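Ribokinase (PDB 3RY7) catalyses the ATP- and magnesium-dependent phosphorylation of D-ribose at O-5, giving D-ribose 5-phosphate, and is activated by monovalent cations. Local coordinates at residues 3-8 with 53-58; 46-51 with 79-84. All blocks are in the same frame, centred on the assembly; numbering follows the deposited sequence.

Contact 1 (3-8 with 53-58); sequences NKVVIL and MQADTT
V5 reaches over A55 with one methyl, CG2 lying 3.9 Å from A55 CB, at the point where two neighbouring parallel strands of the central sheet of the ribokinase (PfkB) fold begin to pair. The valine's first torsion (chi1 177°) turns CG1 anti to the backbone N and leaves CG2 as the branch that meets the alanine. Strands 4-8 and 56-64 then run together, K4 beside D56, V5 beside T57 and V6 beside T58. Their register illustrates how a parallel pair is laced: V5 and I7 give their N-H to D56 O and T58 O, while N3 O and V5 O receive the N-H of D56 and T58. The bond from V5 N to D56 O is 2.8 Å long and nearly straight at hydrogen (173°), although its donor is tilted 26° from the carbonyl plane. C-H groups supplement this ladder, T57 CA coming within 3.3 Å of V5 O. On one face, K4 and D56 lie alongside each other and point the same way, touching through aliphatic carbon, K4 CG to D56 CB at 3.7 Å; V6 and T58 do likewise. V5 and T57 lie on the other face of the sheet, where V5 also meets V261 of helix 252-263 and T57 meets A51 of helix 42-52. There T57 folds back on its own segment, its OG1 donating to A55 O over 2.9 Å from above the carbonyl plane.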
# COMPACT_ATOMS: atom_id res chain seq x y z
N ASN A 3 9.92 25.89 -6.97
CA ASN A 3 9.94 26.05 -8.42
C ASN A 3 8.54 26.16 -9.03
O ASN A 3 7.59 25.55 -8.55
CB ASN A 3 10.66 24.86 -9.06
CG ASN A 3 12.14 24.84 -8.74
OD1 ASN A 3 12.72 25.87 -8.40
ND2 ASN A 3 12.75 23.67 -8.84
N LYS A 4 8.42 26.94 -10.10
CA LYS A 4 7.24 26.89 -10.95
C LYS A 4 7.50 25.87 -12.05
O LYS A 4 8.45 26.00 -12.83
CB LYS A 4 6.93 28.26 -11.56
CG LYS A 4 6.18 29.20 -10.63
CD LYS A 4 6.12 30.62 -11.17
CE LYS A 4 7.47 31.33 -11.06
NZ LYS A 4 7.44 32.72 -11.59
N VAL A 5 6.67 24.84 -12.09
CA VAL A 5 6.89 23.73 -12.99
C VAL A 5 5.66 23.52 -13.88
O VAL A 5 4.54 23.44 -13.38
CB VAL A 5 7.24 22.43 -12.20
CG1 VAL A 5 7.41 21.25 -13.12
CG2 VAL A 5 8.51 22.63 -11.35
N VAL A 6 5.88 23.48 -15.19
CA VAL A 6 4.84 23.06 -16.12
C VAL A 6 5.21 21.70 -16.62
O VAL A 6 6.34 21.49 -17.07
CB VAL A 6 4.71 24.01 -17.35
CG1 VAL A 6 3.80 23.41 -18.40
CG2 VAL A 6 4.20 25.38 -16.92
N ILE A 7 4.28 20.76 -16.52
CA ILE A 7 4.45 19.45 -17.13
C ILE A 7 3.64 19.40 -18.42
O ILE A 7 2.48 19.77 -18.45
CB ILE A 7 4.02 18.30 -16.18
CG1 ILE A 7 4.71 18.44 -14.82
CG2 ILE A 7 4.32 16.95 -16.78
CD1 ILE A 7 6.25 18.26 -14.86
N LEU A 8 4.26 18.93 -19.47
CA LEU A 8 3.59 18.66 -20.69
C LEU A 8 3.63 17.19 -20.92
O LEU A 8 4.67 16.64 -21.08
CB LEU A 8 4.24 19.38 -21.83
CG LEU A 8 3.55 19.19 -23.17
CD1 LEU A 8 2.30 19.94 -23.25
CD2 LEU A 8 4.45 19.50 -24.27
N MET A 53 5.53 17.40 -4.18
CA MET A 53 6.77 17.98 -3.67
C MET A 53 6.61 19.48 -3.46
O MET A 53 7.57 20.17 -3.15
CB MET A 53 7.92 17.71 -4.64
CG MET A 53 8.39 16.28 -4.63
SD MET A 53 8.24 15.64 -2.96
CE MET A 53 9.09 14.09 -3.10
N GLN A 54 5.40 19.97 -3.67
CA GLN A 54 5.04 21.37 -3.43
C GLN A 54 5.63 22.40 -4.43
O GLN A 54 5.68 23.60 -4.15
CB GLN A 54 5.32 21.76 -1.98
CG GLN A 54 4.66 20.80 -1.02
CD GLN A 54 4.55 21.36 0.39
OE1 GLN A 54 4.55 22.58 0.60
NE2 GLN A 54 4.45 20.46 1.37
N ALA A 55 6.05 21.92 -5.59
CA ALA A 55 6.35 22.82 -6.70
C ALA A 55 5.02 23.43 -7.17
O ALA A 55 3.97 22.80 -7.06
CB ALA A 55 7.04 22.07 -7.83
N ASP A 56 5.08 24.67 -7.64
CA ASP A 56 3.94 25.34 -8.25
C ASP A 56 3.67 24.66 -9.59
O ASP A 56 4.36 24.94 -10.58
CB ASP A 56 4.32 26.80 -8.54
CG ASP A 56 3.47 27.79 -7.77
OD1 ASP A 56 2.68 28.50 -8.43
OD2 ASP A 56 3.62 27.88 -6.53
N THR A 57 2.69 23.76 -9.63
CA THR A 57 2.52 22.90 -10.80
C THR A 57 1.31 23.20 -11.70
O THR A 57 0.20 23.42 -11.23
CB THR A 57 2.44 21.43 -10.41
OG1 THR A 57 3.45 21.14 -9.44
CG2 THR A 57 2.59 20.52 -11.65
N THR A 58 1.57 23.19 -13.01
CA THR A 58 0.55 23.30 -14.03
C THR A 58 0.76 22.13 -14.98
O THR A 58 1.91 21.80 -15.32
CB THR A 58 0.69 24.62 -14.80
OG1 THR A 58 0.59 25.71 -13.87
CG2 THR A 58 -0.38 24.76 -15.86

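Contact 2 (46-51 with 79-84); sequences QAIATA and AHIDTS
A51 and I81 form the tightest part of this contact, A51 CB pressing on I81 CG1 at 3.5 Å, closer than carbon atoms usually pack. Around that point the first shell is wholly apolar on the side-chain level and illustrates how small residues on a helix admit a larger one from a loop. I81 continues along the helix surface, its CD1 3.8 Å from A47 O and 4.1 Å from I48 CG1; the side chains of I48 and I81 cross at about a right angle. The extended second torsion of I81 (chi2 161°) carries CD1 away from the loop backbone and onto this turn of helix. A47 O, beside which the methyl lies, is already engaged in the helix, accepting from A51 N at 3.0 Å. A79 completes the shell, its CB 4.3 Å from A51 CB.

One step outward, the end of helix 70-78 sets A79 and I81. The helix closes in a Schellman motif with H80 at positive phi, and the chain turns there between A79 and I81, both of which point toward helix 42-52. The loop that follows has a turn of its own: D82 OD2 makes an Asx turn by accepting from S84 N at 2.9 Å, and also receives S84 OG through its syn lone pair. F76 of helix 70-78 touches both I48 and I81, and F59 of strand 56-64 touches A47 and I81, so I81 lies where helix 42-52, helix 70-78 and the sheet come together.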
# COMPACT_ATOMS: atom_id res chain seq x y z
N GLN A 46 4.29 12.37 -13.28
CA GLN A 46 5.32 13.36 -12.99
C GLN A 46 4.70 14.63 -12.44
O GLN A 46 5.26 15.26 -11.56
CB GLN A 46 6.20 13.62 -14.23
CG GLN A 46 7.06 12.39 -14.62
CD GLN A 46 7.90 12.61 -15.86
OE1 GLN A 46 8.07 13.74 -16.31
NE2 GLN A 46 8.44 11.52 -16.42
N ALA A 47 3.52 14.97 -12.95
CA ALA A 47 2.80 16.15 -12.49
C ALA A 47 2.40 16.02 -11.01
O ALA A 47 2.58 16.94 -10.22
CB ALA A 47 1.57 16.39 -13.35
N ILE A 48 1.84 14.87 -10.64
CA ILE A 48 1.44 14.62 -9.27
C ILE A 48 2.67 14.57 -8.35
O ILE A 48 2.63 15.07 -7.24
CB ILE A 48 0.64 13.30 -9.14
CG1 ILE A 48 -0.78 13.49 -9.69
CG2 ILE A 48 0.61 12.83 -7.67
CD1 ILE A 48 -1.48 12.19 -10.05
N ALA A 49 3.76 13.98 -8.82
CA ALA A 49 5.01 13.98 -8.05
C ALA A 49 5.52 15.40 -7.79
O ALA A 49 5.72 15.78 -6.64
CB ALA A 49 6.08 13.12 -8.73
N THR A 50 5.71 16.19 -8.85
CA THR A 50 6.25 17.53 -8.64
C THR A 50 5.31 18.33 -7.73
O THR A 50 5.77 19.09 -6.87
CB THR A 50 6.50 18.33 -9.96
OG1 THR A 50 5.27 18.90 -10.42
CG2 THR A 50 7.07 17.45 -11.02
N ALA A 51 4.01 18.15 -7.91
CA ALA A 51 3.02 18.88 -7.11
C ALA A 51 2.99 18.44 -5.64
O ALA A 51 2.81 19.25 -4.74
CB ALA A 51 1.64 18.77 -7.75
N ALA A 79 -4.23 17.72 -5.42
CA ALA A 79 -2.80 18.01 -5.35
C ALA A 79 -2.49 19.48 -5.64
O ALA A 79 -1.35 19.90 -5.59
CB ALA A 79 -2.03 17.10 -6.29
N HIS A 80 -3.53 20.25 -5.93
CA HIS A 80 -3.38 21.67 -6.24
C HIS A 80 -2.64 21.93 -7.55
O HIS A 80 -1.97 22.96 -7.73
CB HIS A 80 -2.78 22.44 -5.06
CG HIS A 80 -3.69 22.51 -3.87
ND1 HIS A 80 -3.51 21.72 -2.75
CD2 HIS A 80 -4.81 23.23 -3.64
CE1 HIS A 80 -4.46 21.97 -1.88
NE2 HIS A 80 -5.27 22.88 -2.40
N ILE A 81 -2.77 21.00 -8.49
CA ILE A 81 -2.25 21.21 -9.82
C ILE A 81 -3.21 22.11 -10.58
O ILE A 81 -4.41 21.88 -10.58
CB ILE A 81 -2.14 19.89 -10.56
CG1 ILE A 81 -1.09 19.00 -9.87
CG2 ILE A 81 -1.79 20.14 -12.02
CD1 ILE A 81 -1.20 17.51 -10.21
N ASP A 82 -2.68 23.16 -11.20
CA ASP A 82 -3.52 24.07 -11.97
C ASP A 82 -3.98 23.34 -13.23
O ASP A 82 -3.15 22.91 -14.03
CB ASP A 82 -2.78 25.38 -12.29
CG ASP A 82 -3.60 26.33 -13.18
OD1 ASP A 82 -3.09 27.42 -13.52
OD2 ASP A 82 -4.74 26.00 -13.53
N THR A 83 -5.28 23.17 -13.37
CA THR A 83 -5.84 22.37 -14.46
C THR A 83 -6.45 23.22 -15.58
O THR A 83 -7.09 22.68 -16.48
CB THR A 83 -6.89 21.39 -13.93
OG1 THR A 83 -7.77 22.08 -13.03
CG2 THR A 83 -6.21 20.25 -13.16
N SER A 84 -6.20 24.53 -15.53
CA SER A 84 -6.72 25.49 -16.51
C SER A 84 -6.43 25.16 -17.96
O SER A 84 -7.14 25.61 -18.87
CB SER A 84 -6.14 26.88 -16.25
OG SER A 84 -6.48 27.33 -14.96

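Contact 1 pairs two parallel strands joined by a crossover through helix 42-52, with strands 12-18 and 36-40 of the smaller sheet inserted before that helix; contact 2 packs the helix against the loop after helix 70-78. Their centres lie 6 Å apart, and T57 joins them directly, with T57 O 2.9 Å from D82 N and T57 OG1 3.0 Å from T50 OG1, both probable hydrogen bonds. I7 of contact 1 also packs on A47 and T50. Helix 42-52 starts within the substrate-binding residues G41 to N45, and the side chains of I7 and I48 each lie about 9 Å from that of D254, the probable proton acceptor. Q46 NE2 hydrogen-bonds D254 OD1, linking this helix to the active site.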